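PDZ domain protein (Parabacteroides distasonis, PDB 4L8N) is of unknown function but binds magnesium and carries PDZ domains, a fold that commonly binds peptides, together with a DUF4136 domain. Local coordinates at residues S8-G13 with V95-K100; G13-I18 with I31-P36. All coordinates share one frame; numbering follows the deposited sequence.

Contact 1 of 2, residues S8-G13 with V95-K100; sequences SICRLG and VKKDCK
I9 and K100 face each other as an antiparallel hydrogen-bonded pair, with I9 N giving its hydrogen to K100 O at 2.8 Å and K100 N returning the bond to I9 O. R11 and D98 repeat this exchange two residues further along. Between them C10 and C99 form a non-hydrogen-bonded pair, whose sulfurs, C10 SG and C99 SG, lie 3.2 Å apart, in contact but too far for a disulfide. On that same face the chain of K97 runs past, CD reaching C10 CB at 3.6 Å, before its ammonium leaves for the carbonyls of P73 and R76.

On the other face, with R11, the D98 side chain makes a graded series of contacts. Its CB lies 3.8 Å from R11 NH1 and also passes near R11 O. CG stands anti to the carbonyl carbon (chi1 -60°), which swings the carboxylate toward G13. OD2 then meets the edge of the R11 guanidinium, in its plane, in a long salt bridge of 3.7 Å to NH1; the two flat groups are turned 68° apart. OD2 also takes a water proton at 2.7 Å, and that water links it to G13 N and K96 O. OD1 is hydrogen-bonded to S39 OG. Such pairing of the first strand with the last, just before a turn resembling the carboxylate-binding GLGF loop, is a hallmark of the PDZ fold.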
ATOM      1  N   SER A   8     -37.982  31.881   6.432  1.00110.93           N
ATOM      2  CA  SER A   8     -37.914  30.497   5.967  1.00106.29           C
ATOM      3  C   SER A   8     -36.542  30.147   5.377  1.00107.96           C
ATOM      4  O   SER A   8     -36.028  30.871   4.525  1.00108.14           O
ATOM      5  CB  SER A   8     -39.028  30.209   4.968  1.00106.64           C
ATOM      6  OG  SER A   8     -40.287  30.228   5.618  1.00105.54           O
ATOM      7  N   ILE A   9     -35.946  29.040   5.877  1.00102.97           N
ATOM      8  CA  ILE A   9     -34.639  28.474   5.479  1.00101.60           C
ATOM      9  C   ILE A   9     -34.850  27.541   4.282  1.00101.74           C
ATOM     10  O   ILE A   9     -35.876  26.869   4.209  1.00100.15           O
ATOM     11  CB  ILE A   9     -33.935  27.714   6.665  1.00104.18           C
ATOM     12  CG1 ILE A   9     -34.113  28.388   8.063  1.00106.75           C
ATOM     13  CG2 ILE A   9     -32.462  27.364   6.368  1.00104.33           C
ATOM     14  CD1 ILE A   9     -33.522  29.883   8.265  1.00121.25           C
ATOM     15  N   CYS A  10     -33.887  27.501   3.351  1.00 97.70           N
ATOM     16  CA  CYS A  10     -33.956  26.659   2.159  1.00 96.39           C
ATOM     17  C   CYS A  10     -32.656  25.942   1.884  1.00 99.09           C
ATOM     18  O   CYS A  10     -31.569  26.417   2.226  1.00 99.90           O
ATOM     19  CB  CYS A  10     -34.387  27.464   0.950  1.00 98.50           C
ATOM     20  SG  CYS A  10     -35.902  28.391   1.215  1.00104.74           S
ATOM     21  N   ARG A  11     -32.788  24.803   1.209  1.00 92.77           N
ATOM     22  CA  ARG A  11     -31.721  23.870   0.885  1.00 89.42           C
ATOM     23  C   ARG A  11     -31.962  23.262  -0.475  1.00 90.53           C
ATOM     24  O   ARG A  11     -33.102  23.197  -0.945  1.00 90.79           O
ATOM     25  CB  ARG A  11     -31.755  22.750   1.954  1.00 87.07           C
ATOM     26  CG  ARG A  11     -30.428  22.087   2.294  1.00 97.86           C
ATOM     27  CD  ARG A  11     -30.442  20.575   2.090  1.00106.07           C
ATOM     28  NE  ARG A  11     -31.310  19.835   3.016  1.00116.39           N
ATOM     29  CZ  ARG A  11     -32.482  19.287   2.688  1.00130.88           C
ATOM     30  NH1 ARG A  11     -32.964  19.413   1.456  1.00117.48           N
ATOM     31  NH2 ARG A  11     -33.185  18.617   3.593  1.00114.61           N
ATOM     32  N   LEU A  12     -30.898  22.782  -1.100  1.00 84.78           N
ATOM     33  CA  LEU A  12     -31.028  22.001  -2.318  1.00 82.40           C
ATOM     34  C   LEU A  12     -30.776  20.575  -1.890  1.00 80.56           C
ATOM     35  O   LEU A  12     -30.004  20.338  -0.956  1.00 78.75           O
ATOM     36  CB  LEU A  12     -30.116  22.481  -3.434  1.00 83.05           C
ATOM     37  CG  LEU A  12     -30.624  23.728  -4.139  1.00 89.70           C
ATOM     38  CD1 LEU A  12     -29.992  24.974  -3.543  1.00 91.69           C
ATOM     39  CD2 LEU A  12     -30.418  23.642  -5.650  1.00 90.59           C
ATOM     40  N   GLY A  13     -31.507  19.641  -2.478  1.00 73.84           N
ATOM     41  CA  GLY A  13     -31.425  18.242  -2.078  1.00 69.77           C
ATOM     42  C   GLY A  13     -30.186  17.464  -2.463  1.00 66.13           C
ATOM     43  O   GLY A  13     -30.294  16.276  -2.790  1.00 64.23           O
ATOM     44  N   VAL A  95     -34.834  21.941 -10.648  1.00 75.14           N
ATOM     45  CA  VAL A  95     -34.816  21.470  -9.271  1.00 72.56           C
ATOM     46  C   VAL A  95     -35.609  22.435  -8.379  1.00 79.57           C
ATOM     47  O   VAL A  95     -35.250  23.602  -8.236  1.00 79.55           O
ATOM     48  CB  VAL A  95     -33.365  21.222  -8.765  1.00 73.34           C
ATOM     49  CG1 VAL A  95     -33.326  20.871  -7.281  1.00 71.80           C
ATOM     50  CG2 VAL A  95     -32.697  20.133  -9.579  1.00 71.43           C
ATOM     51  N   LYS A  96     -36.674  21.910  -7.751  1.00 78.46           N
ATOM     52  CA  LYS A  96     -37.497  22.654  -6.805  1.00 80.16           C
ATOM     53  C   LYS A  96     -36.732  22.720  -5.478  1.00 85.03           C
ATOM     54  O   LYS A  96     -35.927  21.825  -5.187  1.00 84.68           O
ATOM     55  CB  LYS A  96     -38.907  22.028  -6.661  1.00 83.23           C
ATOM     56  CG  LYS A  96     -39.669  21.960  -8.000  1.00102.67           C
ATOM     57  CD  LYS A  96     -41.185  21.771  -7.887  1.00113.91           C
ATOM     58  CE  LYS A  96     -41.845  22.040  -9.231  1.00127.60           C
ATOM     59  NZ  LYS A  96     -43.332  22.097  -9.149  1.00133.92           N
ATOM     60  N   LYS A  97     -36.912  23.805  -4.715  1.00 82.82           N
ATOM     61  CA  LYS A  97     -36.205  23.983  -3.447  1.00 82.34           C
ATOM     62  C   LYS A  97     -36.947  23.308  -2.312  1.00 85.17           C
ATOM     63  O   LYS A  97     -38.166  23.095  -2.388  1.00 85.27           O
ATOM     64  CB  LYS A  97     -36.001  25.472  -3.123  1.00 87.86           C
ATOM     65  CG  LYS A  97     -34.537  25.881  -2.985  1.00105.54           C
ATOM     66  CD  LYS A  97     -34.384  27.364  -2.636  1.00117.01           C
ATOM     67  CE  LYS A  97     -34.322  28.300  -3.821  1.00122.73           C
ATOM     68  NZ  LYS A  97     -34.248  29.718  -3.384  1.00128.23           N
ATOM     69  N   ASP A  98     -36.202  22.965  -1.257  1.00 79.64           N
ATOM     70  CA  ASP A  98     -36.784  22.364  -0.076  1.00 78.39           C
ATOM     71  C   ASP A  98     -36.636  23.375   1.042  1.00 81.70           C
ATOM     72  O   ASP A  98     -35.526  23.699   1.484  1.00 79.16           O
ATOM     73  CB  ASP A  98     -36.170  20.989   0.230  1.00 78.42           C
ATOM     74  CG  ASP A  98     -36.371  19.988  -0.896  1.00 86.10           C
ATOM     75  OD1 ASP A  98     -37.540  19.813  -1.337  1.00 87.45           O
ATOM     76  OD2 ASP A  98     -35.362  19.395  -1.351  1.00 85.90           O
ATOM     77  N   CYS A  99     -37.786  23.940   1.423  1.00 80.15           N
ATOM     78  CA  CYS A  99     -37.872  25.015   2.385  1.00 81.38           C
ATOM     79  C   CYS A  99     -38.567  24.575   3.648  1.00 83.31           C
ATOM     80  O   CYS A  99     -39.419  23.691   3.615  1.00 82.72           O
ATOM     81  CB  CYS A  99     -38.585  26.199   1.751  1.00 84.56           C
ATOM     82  SG  CYS A  99     -38.140  26.486   0.016  1.00 89.75           S
ATOM     83  N   LYS A 100     -38.193  25.202   4.764  1.00 79.33           N
ATOM     84  CA  LYS A 100     -38.792  24.983   6.082  1.00 78.69           C
ATOM     85  C   LYS A 100     -38.759  26.291   6.886  1.00 83.99           C
ATOM     86  O   LYS A 100     -37.924  27.156   6.612  1.00 84.84           O
ATOM     87  CB  LYS A 100     -38.078  23.849   6.847  1.00 78.59           C
ATOM     88  CG  LYS A 100     -36.600  24.112   7.176  1.00 91.01           C
ATOM     89  CD  LYS A 100     -36.033  23.138   8.212  1.00 98.60           C
ATOM     90  CE  LYS A 100     -36.336  23.521   9.640  1.00104.68           C
ATOM     91  NZ  LYS A 100     -35.366  22.907  10.590  1.00109.72           N
TER
HETATM   92  O   HOH W   1     -34.217  19.815  -3.705  1.00 65.58           O

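Contact 2 of 2, residues G13-I18 with I31-P36; sequences GFTYDI and IKSIIP
G13 O receives the amide of I35, N to O 2.8 Å, with the donor 53° out of the carbonyl plane, while I35 CD1 packs against the peptide leading into F14. At F14 the ring takes the position between backbone N and carbonyl carbon (chi1 58°), and I31 CD1 sits over one face in a CH-pi contact, 3.8 Å from the ring centroid. T15 N bonds to S33 O, and the hydroxyls T15 OG1 and S33 OG share a short hydrogen bond of 2.6 Å. T15 O is the pivot of a classic beta bulge, in the hairpin that follows the GLGF-like turn of this PDZ domain: it accepts K32 N at 2.8 Å and, weakly, S33 N at 3.5 Å. Beyond the bulge Y16 pairs with I31, its side chain against I67, P68 and L71 of helix 67-71. D17 then crosses K32 at about a right angle, OD1 touching CE at 3.4 Å and OD2 lying beside CD. With an alanine at K32, D17 is likely to lose both this aliphatic cover and the long salt bridge from OD1 to NZ (3.7 Å). OD2 is hydrogen-bonded to Y291 OH and salt-bridged to K293 NZ.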
ATOM      1  N   GLY A  13     -31.507  19.641  -2.478  1.00 73.84           N
ATOM      2  CA  GLY A  13     -31.425  18.242  -2.078  1.00 69.77           C
ATOM      3  C   GLY A  13     -30.186  17.464  -2.463  1.00 66.13           C
ATOM      4  O   GLY A  13     -30.294  16.276  -2.790  1.00 64.23           O
ATOM      5  N   PHE A  14     -29.002  18.092  -2.379  1.00 60.30           N
ATOM      6  CA  PHE A  14     -27.737  17.419  -2.698  1.00 58.65           C
ATOM      7  C   PHE A  14     -26.536  18.110  -2.088  1.00 64.58           C
ATOM      8  O   PHE A  14     -26.568  19.318  -1.878  1.00 66.39           O
ATOM      9  CB  PHE A  14     -27.526  17.300  -4.230  1.00 59.72           C
ATOM     10  CG  PHE A  14     -27.531  18.606  -4.995  1.00 61.97           C
ATOM     11  CD1 PHE A  14     -26.382  19.393  -5.074  1.00 65.66           C
ATOM     12  CD2 PHE A  14     -28.660  19.017  -5.689  1.00 63.22           C
ATOM     13  CE1 PHE A  14     -26.389  20.603  -5.773  1.00 67.79           C
ATOM     14  CE2 PHE A  14     -28.663  20.215  -6.403  1.00 67.62           C
ATOM     15  CZ  PHE A  14     -27.532  21.010  -6.432  1.00 66.96           C
ATOM     16  N   THR A  15     -25.453  17.346  -1.878  1.00 61.56           N
ATOM     17  CA  THR A  15     -24.140  17.837  -1.436  1.00 62.15           C
ATOM     18  C   THR A  15     -23.222  17.795  -2.661  1.00 67.66           C
ATOM     19  O   THR A  15     -23.398  16.935  -3.525  1.00 67.43           O
ATOM     20  CB  THR A  15     -23.581  17.033  -0.240  1.00 68.45           C
ATOM     21  OG1 THR A  15     -23.326  15.682  -0.615  1.00 63.33           O
ATOM     22  CG2 THR A  15     -24.497  17.061   0.973  1.00 69.42           C
ATOM     23  N   TYR A  16     -22.271  18.724  -2.760  1.00 65.00           N
ATOM     24  CA  TYR A  16     -21.368  18.777  -3.908  1.00 63.74           C
ATOM     25  C   TYR A  16     -19.960  19.254  -3.535  1.00 67.00           C
ATOM     26  O   TYR A  16     -19.735  19.782  -2.442  1.00 67.95           O
ATOM     27  CB  TYR A  16     -21.949  19.706  -4.995  1.00 65.80           C
ATOM     28  CG  TYR A  16     -21.875  21.186  -4.657  1.00 70.00           C
ATOM     29  CD1 TYR A  16     -22.903  21.815  -3.955  1.00 72.70           C
ATOM     30  CD2 TYR A  16     -20.797  21.965  -5.074  1.00 71.49           C
ATOM     31  CE1 TYR A  16     -22.844  23.174  -3.647  1.00 74.25           C
ATOM     32  CE2 TYR A  16     -20.714  23.318  -4.747  1.00 74.39           C
ATOM     33  CZ  TYR A  16     -21.750  23.922  -4.047  1.00 85.31           C
ATOM     34  OH  TYR A  16     -21.700  25.268  -3.759  1.00 91.18           O
ATOM     35  N   ASP A  17     -19.038  19.121  -4.497  1.00 61.80           N
ATOM     36  CA  ASP A  17     -17.665  19.606  -4.472  1.00 61.55           C
ATOM     37  C   ASP A  17     -17.414  20.480  -5.665  1.00 67.58           C
ATOM     38  O   ASP A  17     -18.065  20.298  -6.690  1.00 66.90           O
ATOM     39  CB  ASP A  17     -16.703  18.417  -4.589  1.00 62.09           C
ATOM     40  CG  ASP A  17     -16.328  17.671  -3.332  1.00 72.08           C
ATOM     41  OD1 ASP A  17     -16.540  18.224  -2.222  1.00 75.65           O
ATOM     42  OD2 ASP A  17     -15.756  16.571  -3.453  1.00 71.70           O
ATOM     43  N   ILE A  18     -16.414  21.357  -5.600  1.00 67.10           N
ATOM     44  CA  ILE A  18     -15.931  22.012  -6.811  1.00 68.50           C
ATOM     45  C   ILE A  18     -14.768  21.080  -7.190  1.00 73.97           C
ATOM     46  O   ILE A  18     -13.755  21.046  -6.483  1.00 75.13           O
ATOM     47  CB  ILE A  18     -15.601  23.530  -6.688  1.00 73.17           C
ATOM     48  CG1 ILE A  18     -16.899  24.357  -6.663  1.00 74.56           C
ATOM     49  CG2 ILE A  18     -14.719  24.010  -7.850  1.00 73.95           C
ATOM     50  CD1 ILE A  18     -17.338  24.756  -5.330  1.00 85.52           C
ATOM     51  N   ILE A  31     -21.840  16.544  -7.994  1.00 55.76           N
ATOM     52  CA  ILE A  31     -22.741  16.056  -6.955  1.00 54.16           C
ATOM     53  C   ILE A  31     -22.157  14.823  -6.281  1.00 59.43           C
ATOM     54  O   ILE A  31     -21.872  13.844  -6.960  1.00 57.91           O
ATOM     55  CB  ILE A  31     -24.142  15.756  -7.556  1.00 55.81           C
ATOM     56  CG1 ILE A  31     -24.643  16.844  -8.527  1.00 56.62           C
ATOM     57  CG2 ILE A  31     -25.150  15.328  -6.508  1.00 54.04           C
ATOM     58  CD1 ILE A  31     -25.082  18.073  -8.009  1.00 63.11           C
ATOM     59  N   LYS A  32     -22.061  14.853  -4.936  1.00 58.66           N
ATOM     60  CA  LYS A  32     -21.526  13.780  -4.101  1.00 58.37           C
ATOM     61  C   LYS A  32     -22.622  12.884  -3.506  1.00 66.09           C
ATOM     62  O   LYS A  32     -22.410  11.672  -3.321  1.00 67.34           O
ATOM     63  CB  LYS A  32     -20.721  14.375  -2.940  1.00 60.57           C
ATOM     64  CG  LYS A  32     -19.380  14.979  -3.317  1.00 74.76           C
ATOM     65  CD  LYS A  32     -18.530  15.214  -2.071  1.00 85.87           C
ATOM     66  CE  LYS A  32     -19.063  16.284  -1.141  1.00 89.57           C
ATOM     67  NZ  LYS A  32     -18.420  16.194   0.195  1.00104.41           N
ATOM     68  N   SER A  33     -23.739  13.495  -3.090  1.00 62.00           N
ATOM     69  CA  SER A  33     -24.835  12.755  -2.479  1.00 61.05           C
ATOM     70  C   SER A  33     -26.132  13.487  -2.667  1.00 61.93           C
ATOM     71  O   SER A  33     -26.148  14.710  -2.705  1.00 61.80           O
ATOM     72  CB  SER A  33     -24.583  12.518  -0.990  1.00 66.73           C
ATOM     73  OG  SER A  33     -24.933  13.680  -0.255  1.00 81.83           O
ATOM     74  N   ILE A  34     -27.214  12.727  -2.750  1.00 57.16           N
ATOM     75  CA  ILE A  34     -28.564  13.215  -2.911  1.00 58.45           C
ATOM     76  C   ILE A  34     -29.277  13.021  -1.592  1.00 63.14           C
ATOM     77  O   ILE A  34     -29.145  11.964  -0.967  1.00 64.42           O
ATOM     78  CB  ILE A  34     -29.221  12.471  -4.112  1.00 62.24           C
ATOM     79  CG1 ILE A  34     -28.903  13.208  -5.422  1.00 64.90           C
ATOM     80  CG2 ILE A  34     -30.725  12.361  -3.982  1.00 62.95           C
ATOM     81  CD1 ILE A  34     -27.688  12.847  -5.984  1.00 76.30           C
ATOM     82  N   ILE A  35     -30.006  14.038  -1.149  1.00 59.04           N
ATOM     83  CA  ILE A  35     -30.728  13.950   0.104  1.00 58.69           C
ATOM     84  C   ILE A  35     -32.051  13.178  -0.125  1.00 61.88           C
ATOM     85  O   ILE A  35     -32.851  13.564  -0.960  1.00 62.02           O
ATOM     86  CB  ILE A  35     -30.902  15.355   0.709  1.00 63.14           C
ATOM     87  CG1 ILE A  35     -29.532  15.830   1.220  1.00 63.48           C
ATOM     88  CG2 ILE A  35     -31.955  15.368   1.834  1.00 62.89           C
ATOM     89  CD1 ILE A  35     -29.243  17.197   0.995  1.00 73.33           C
ATOM     90  N   PRO A  36     -32.275  12.053   0.573  1.00 58.48           N
ATOM     91  CA  PRO A  36     -33.507  11.292   0.337  1.00 58.80           C
ATOM     92  C   PRO A  36     -34.739  12.095   0.648  1.00 66.31           C
ATOM     93  O   PRO A  36     -34.713  12.940   1.539  1.00 68.56           O
ATOM     94  CB  PRO A  36     -33.393  10.110   1.303  1.00 59.46           C
ATOM     95  CG  PRO A  36     -31.909   9.990   1.594  1.00 63.55           C
ATOM     96  CD  PRO A  36     -31.414  11.393   1.579  1.00 59.89           C
TER

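In the fold
Contacts 1 and 2 lie on opposite edges of one strand, 8-18, in the six-stranded antiparallel sheet: 8-13 pairs with 91-101 and 13-18 with 29-34, their centres about 13 Å apart. G13 belongs to both, and the I35 side chain bridges them by packing on R11 and on the backbone of L12. Contact 1 is a surface pairing, held by regular backbone bonds and by charges and water at its flank. Contact 2 is more deeply set, with a buried aromatic ring and a bulge, yet the side chains of T15 and S33 touch E455 of strand 438-456. Along the chain the hairpin is nested within the longer closure made by contact 1.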